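Local coordinates for protein beta-glucosidase (Chaetomella raphigera, PDB 6JXG) that probably hydrolyses terminal, non-reducing beta-D-glucosyl residues to release beta-D-glucose, as a secreted family 3 glycoside hydrolase of cellulose breakdown, at residues R64-V69 with K99-N104; C55-D58 with G62-F65. One frame throughout, in Å; residues are numbered along the deposited sequence.

Both contacts are buried in the TIM-barrel-clan domain of this family 3 enzyme, and they use the loop that follows strand 55-57 in two ways. Contact 2 turns the start of that loop back on the strand end through hydrogen bonds and a salt bridge; contact 1 rests the next residues on the end of helix 84-100 through methyl groups alone. Arg-64 and Phe-65 lie in segments of both but take part only in contact 2, and the centres lie about 6 Å apart. The sites adjoin at Ile-103 CD1, 3.7 Å from Ile-63 CG2. The touching residues of contact 1 are buried, but its loop also holds partly exposed Gln-67 and Asn-68, beside or carrying a glycan.

Contact 1 (R64-V69 with K99-N104); sequences RFVQNV and KALGIN. With NAG (2-acetamido-2-deoxy-beta-D-glucopyranose), chain B.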
loop_
_atom_site.group_PDB
_atom_site.type_symbol
_atom_site.label_atom_id
_atom_site.label_comp_id
_atom_site.label_asym_id
_atom_site.label_seq_id
_atom_site.Cartn_x
_atom_site.Cartn_y
_atom_site.Cartn_z
ATOM N N ARG A 64 -14.460 -4.041 5.320
ATOM C CA ARG A 64 -14.390 -4.475 6.707
ATOM C C ARG A 64 -15.819 -4.788 7.280
ATOM O O ARG A 64 -16.807 -4.158 6.897
ATOM C CB ARG A 64 -13.723 -3.394 7.516
ATOM C CG ARG A 64 -13.280 -3.822 8.914
ATOM C CD ARG A 64 -12.671 -2.586 9.609
ATOM N NE ARG A 64 -12.346 -2.972 10.971
ATOM C CZ ARG A 64 -12.123 -2.104 11.984
ATOM N NH1 ARG A 64 -12.177 -0.788 11.817
ATOM N NH2 ARG A 64 -11.868 -2.610 13.179
ATOM N N PHE A 65 -15.870 -5.823 8.106
ATOM C CA PHE A 65 -17.034 -6.287 8.911
ATOM C C PHE A 65 -18.070 -7.085 8.080
ATOM O O PHE A 65 -18.613 -8.098 8.544
ATOM C CB PHE A 65 -17.729 -5.135 9.696
ATOM C CG PHE A 65 -16.841 -4.432 10.707
ATOM C CD1 PHE A 65 -16.338 -5.111 11.809
ATOM C CD2 PHE A 65 -16.552 -3.094 10.616
ATOM C CE1 PHE A 65 -15.547 -4.491 12.761
ATOM C CE2 PHE A 65 -15.766 -2.470 11.607
ATOM C CZ PHE A 65 -15.278 -3.173 12.670
ATOM N N VAL A 66 -18.403 -6.610 6.900
ATOM C CA VAL A 66 -19.472 -7.192 6.099
ATOM C C VAL A 66 -19.123 -8.592 5.576
ATOM O O VAL A 66 -17.998 -8.865 5.132
ATOM C CB VAL A 66 -19.790 -6.251 4.928
ATOM C CG1 VAL A 66 -20.938 -6.748 4.086
ATOM C CG2 VAL A 66 -20.090 -4.869 5.433
ATOM N N GLN A 67 -20.096 -9.504 5.638
ATOM C CA GLN A 67 -19.903 -10.824 5.165
ATOM C C GLN A 67 -20.071 -10.883 3.629
ATOM O O GLN A 67 -20.631 -9.936 2.985
ATOM C CB GLN A 67 -20.838 -11.815 5.873
ATOM C CG GLN A 67 -20.752 -11.840 7.362
ATOM C CD GLN A 67 -19.332 -12.073 7.792
ATOM O OE1 GLN A 67 -18.762 -13.062 7.407
ATOM N NE2 GLN A 67 -18.719 -11.123 8.520
ATOM N N ASN A 68 -19.571 -11.986 3.065
ATOM C CA ASN A 68 -19.674 -12.238 1.609
ATOM C C ASN A 68 -19.049 -11.111 0.819
ATOM O O ASN A 68 -19.601 -10.659 -0.161
ATOM C CB ASN A 68 -21.117 -12.384 1.191
ATOM C CG ASN A 68 -21.595 -13.790 1.286
ATOM O OD1 ASN A 68 -20.814 -14.750 1.101
ATOM N ND2 ASN A 68 -22.868 -13.948 1.607
ATOM N N VAL A 69 -17.832 -10.741 1.241
ATOM C CA VAL A 69 -17.010 -9.836 0.482
ATOM C C VAL A 69 -15.639 -10.539 0.216
ATOM O O VAL A 69 -15.347 -11.586 0.755
ATOM C CB VAL A 69 -16.784 -8.515 1.253
ATOM C CG1 VAL A 69 -18.106 -7.875 1.602
ATOM C CG2 VAL A 69 -15.962 -8.743 2.506
ATOM N N LYS A 99 -19.534 -0.161 -3.904
ATOM C CA LYS A 99 -20.735 0.412 -4.500
ATOM C C LYS A 99 -21.955 -0.488 -4.302
ATOM O O LYS A 99 -23.064 -0.011 -3.970
ATOM C CB LYS A 99 -20.530 0.688 -6.007
ATOM C CG LYS A 99 -21.856 1.031 -6.707
ATOM C CD LYS A 99 -21.685 1.892 -7.968
ATOM C CE LYS A 99 -23.073 2.151 -8.628
ATOM N NZ LYS A 99 -23.013 2.191 -10.151
ATOM N N ALA A 100 -21.756 -1.779 -4.556
ATOM C CA ALA A 100 -22.863 -2.728 -4.518
ATOM C C ALA A 100 -23.475 -2.803 -3.090
ATOM O O ALA A 100 -24.654 -3.095 -2.938
ATOM C CB ALA A 100 -22.400 -4.083 -5.028
ATOM N N LEU A 101 -22.652 -2.559 -2.054
ATOM C CA LEU A 101 -23.080 -2.426 -0.679
ATOM C C LEU A 101 -23.594 -1.042 -0.248
ATOM O O LEU A 101 -23.944 -0.869 0.904
ATOM C CB LEU A 101 -21.877 -2.778 0.207
ATOM C CG LEU A 101 -21.500 -4.274 0.120
ATOM C CD1 LEU A 101 -20.251 -4.597 0.951
ATOM C CD2 LEU A 101 -22.603 -5.235 0.503
ATOM N N GLY A 102 -23.538 -0.047 -1.134
ATOM C CA GLY A 102 -24.030 1.273 -0.876
ATOM C C GLY A 102 -22.999 2.087 -0.099
ATOM O O GLY A 102 -23.305 3.123 0.424
ATOM N N ILE A 103 -21.754 1.627 -0.085
ATOM C CA ILE A 103 -20.668 2.388 0.575
ATOM C C ILE A 103 -20.329 3.602 -0.245
ATOM O O ILE A 103 -19.982 3.506 -1.440
ATOM C CB ILE A 103 -19.443 1.492 0.828
ATOM C CG1 ILE A 103 -19.836 0.415 1.809
ATOM C CG2 ILE A 103 -18.236 2.310 1.351
ATOM C CD1 ILE A 103 -18.840 -0.656 2.037
ATOM N N ASN A 104 -20.408 4.793 0.368
ATOM C CA ASN A 104 -20.053 5.983 -0.376
ATOM C C ASN A 104 -18.522 6.236 -0.513
ATOM O O ASN A 104 -18.033 6.578 -1.617
ATOM C CB ASN A 104 -20.732 7.247 0.154
ATOM C CG ASN A 104 -22.269 7.218 -0.044
ATOM O OD1 ASN A 104 -22.833 7.504 -1.169
ATOM N ND2 ASN A 104 -22.922 6.816 0.969
HETATM C C1 NAG B . -23.452 -15.263 1.681
HETATM C C2 NAG B . -24.501 -15.479 2.769
HETATM C C3 NAG B . -25.157 -16.828 2.542
HETATM C C4 NAG B . -25.788 -16.809 1.166
HETATM C C5 NAG B . -24.625 -16.662 0.201
HETATM C C6 NAG B . -24.959 -16.767 -1.281
HETATM C C7 NAG B . -24.113 -14.478 4.953
HETATM C C8 NAG B . -23.421 -14.520 6.282
HETATM N N2 NAG B . -23.891 -15.454 4.089
HETATM O O3 NAG B . -26.147 -16.983 3.529
HETATM O O4 NAG B . -26.512 -18.005 0.960
HETATM O O5 NAG B . -24.102 -15.379 0.422
HETATM O O6 NAG B . -26.091 -15.944 -1.416
HETATM O O7 NAG B . -24.872 -13.562 4.682
#
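Leu-101 and Val-66 meet end on, with Leu-101 CD1 3.9 Å from Val-66 CG1. Val-69 reaches the same leucine methyl from another direction: its side chain crosses that of Leu-101 at about a right angle, and Val-69 CG1 lies 4.0 Å from Leu-101 CD1. The two valine methyls are themselves 3.9 Å apart, Val-66 CG1 to Val-69 CG1, which makes a nearly equilateral triangle of three methyl groups. On Val-66, CG1 stands anti to the backbone N (chi1 -177°), and this rotation directs it at the leucine.

Leu-101 owes its place to the end of helix 84-100. Gly-102, with a positive phi of 82°, closes the helix in a Schellman motif, and the chain then turns off toward strand 105-106. Trp-306 backs the same junction, touching the Val-66 side chain and donating its NE1 to Leu-101 O.

Between the two valines the loop presents a different surface. Gln-67 folds its chain back at chi2 (-54°), bringing NE2 within 3.0 Å of Phe-65 O in a weak bond; the same nitrogen also hydrogen-bonds Asp-389. Asn-68 carries the N-linked sugar, its ND2 joined to NAG C1 at 1.4 Å. The acetamide methyl of that sugar lies alongside the aliphatic part of Gln-67, NAG C8 being 3.8 Å from Gln-67 CB.

About 100 Å² is buried between the two segments, and the direct side-chain contacts are all between methyl groups at van der Waals distance. Such contacts are dispersive and carry no directional bonding, so what holds the loop to the helix end directly is the close approach of these three methyls, while the polar and glycosylated residues between the valines face other partners.

Contact 2 (C55-D58 with G62-F65); sequences CYQD and GIRF
Arg-64 runs beside Asp-58, the two side chains pointing the same way. Its CB packs 3.6 Å from Asp-58 CB. CG stands anti to the backbone N (chi1 -166°) and lies over one face of the Phe-65 ring, toward the rim. CD comes 3.5 Å from Asp-58 CB, and the extended chain then delivers NH1 to Asp-58 OD2 at 3.0 Å. That salt bridge meets OD2 on its anti side, with the carboxylate and guanidinium planes 38° apart. NH2 pairs with Asp-371, while Phe-65 CZ sits above one guanidinium face.

The backbone repeats the link: Arg-64 N donates to Asp-58 O at 2.8 Å, almost straight at 178°. Arg-64 O in turn accepts Gln-57 NE2 at 2.9 Å, the donor lying above the carbonyl plane, and Gln-57 OE1 takes Val-40 N. A leucine in place of Gln-57 would probably leave Arg-64 O without this side-chain donor and Val-40 N without its acceptor.

Asp-58 lies at the C-terminal end of strand 55-57, the end at which TIM-barrel enzymes carry their active sites. Three hydrogen bonds, one of them charged, therefore fix how the loop leaves the barrel and direct the guanidinium group between two carboxylates.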
loop_
_atom_site.group_PDB
_atom_site.type_symbol
_atom_site.label_atom_id
_atom_site.label_comp_id
_atom_site.label_asym_id
_atom_site.label_seq_id
_atom_site.Cartn_x
_atom_site.Cartn_y
_atom_site.Cartn_z
ATOM N N CYS A 55 -21.940 6.917 3.794
ATOM C CA CYS A 55 -21.404 5.710 4.437
ATOM C C CYS A 55 -19.892 5.672 4.143
ATOM O O CYS A 55 -19.487 5.642 2.953
ATOM C CB CYS A 55 -22.095 4.464 3.883
ATOM S SG CYS A 55 -21.333 2.877 4.417
ATOM N N TYR A 56 -19.105 5.707 5.233
ATOM C CA TYR A 56 -17.647 5.615 5.160
ATOM C C TYR A 56 -17.266 4.257 5.746
ATOM O O TYR A 56 -17.614 3.962 6.931
ATOM C CB TYR A 56 -17.034 6.712 6.027
ATOM C CG TYR A 56 -17.233 8.154 5.574
ATOM C CD1 TYR A 56 -16.174 8.907 5.051
ATOM C CD2 TYR A 56 -18.420 8.782 5.744
ATOM C CE1 TYR A 56 -16.360 10.189 4.681
ATOM C CE2 TYR A 56 -18.630 10.079 5.348
ATOM C CZ TYR A 56 -17.584 10.799 4.828
ATOM O OH TYR A 56 -17.805 12.104 4.471
ATOM N N GLN A 57 -16.572 3.449 4.957
ATOM C CA GLN A 57 -16.286 2.087 5.352
ATOM C C GLN A 57 -14.791 1.725 5.109
ATOM O O GLN A 57 -14.238 1.977 4.041
ATOM C CB GLN A 57 -17.205 1.074 4.664
ATOM C CG GLN A 57 -17.187 -0.309 5.311
ATOM C CD GLN A 57 -17.981 -0.331 6.616
ATOM O OE1 GLN A 57 -18.638 0.661 7.000
ATOM N NE2 GLN A 57 -17.950 -1.475 7.302
ATOM N N ASP A 58 -14.199 1.088 6.113
ATOM C CA ASP A 58 -12.852 0.450 5.947
ATOM C C ASP A 58 -12.996 -0.789 5.005
ATOM O O ASP A 58 -14.124 -1.311 4.763
ATOM C CB ASP A 58 -12.326 -0.031 7.282
ATOM C CG ASP A 58 -11.803 1.066 8.181
ATOM O OD1 ASP A 58 -11.155 1.948 7.626
ATOM O OD2 ASP A 58 -12.049 1.021 9.425
ATOM N N GLY A 62 -10.244 -4.618 1.292
ATOM C CA GLY A 62 -11.539 -5.272 1.273
ATOM C C GLY A 62 -12.488 -4.607 2.236
ATOM O O GLY A 62 -12.066 -3.840 3.144
ATOM N N ILE A 63 -13.771 -4.963 2.103
ATOM C CA ILE A 63 -14.798 -4.312 2.937
ATOM C C ILE A 63 -14.689 -4.894 4.332
ATOM O O ILE A 63 -14.731 -6.158 4.507
ATOM C CB ILE A 63 -16.209 -4.617 2.435
ATOM C CG1 ILE A 63 -16.342 -4.424 0.921
ATOM C CG2 ILE A 63 -17.219 -3.773 3.235
ATOM C CD1 ILE A 63 -15.878 -3.086 0.392
ATOM N N ARG A 64 -14.460 -4.041 5.320
ATOM C CA ARG A 64 -14.390 -4.475 6.707
ATOM C C ARG A 64 -15.819 -4.788 7.280
ATOM O O ARG A 64 -16.807 -4.158 6.897
ATOM C CB ARG A 64 -13.723 -3.394 7.516
ATOM C CG ARG A 64 -13.280 -3.822 8.914
ATOM C CD ARG A 64 -12.671 -2.586 9.609
ATOM N NE ARG A 64 -12.346 -2.972 10.971
ATOM C CZ ARG A 64 -12.123 -2.104 11.984
ATOM N NH1 ARG A 64 -12.177 -0.788 11.817
ATOM N NH2 ARG A 64 -11.868 -2.610 13.179
ATOM N N PHE A 65 -15.870 -5.823 8.106
ATOM C CA PHE A 65 -17.034 -6.287 8.911
ATOM C C PHE A 65 -18.070 -7.085 8.080
ATOM O O PHE A 65 -18.613 -8.098 8.544
ATOM C CB PHE A 65 -17.729 -5.135 9.696
ATOM C CG PHE A 65 -16.841 -4.432 10.707
ATOM C CD1 PHE A 65 -16.338 -5.111 11.809
ATOM C CD2 PHE A 65 -16.552 -3.094 10.616
ATOM C CE1 PHE A 65 -15.547 -4.491 12.761
ATOM C CE2 PHE A 65 -15.766 -2.470 11.607
ATOM C CZ PHE A 65 -15.278 -3.173 12.670
#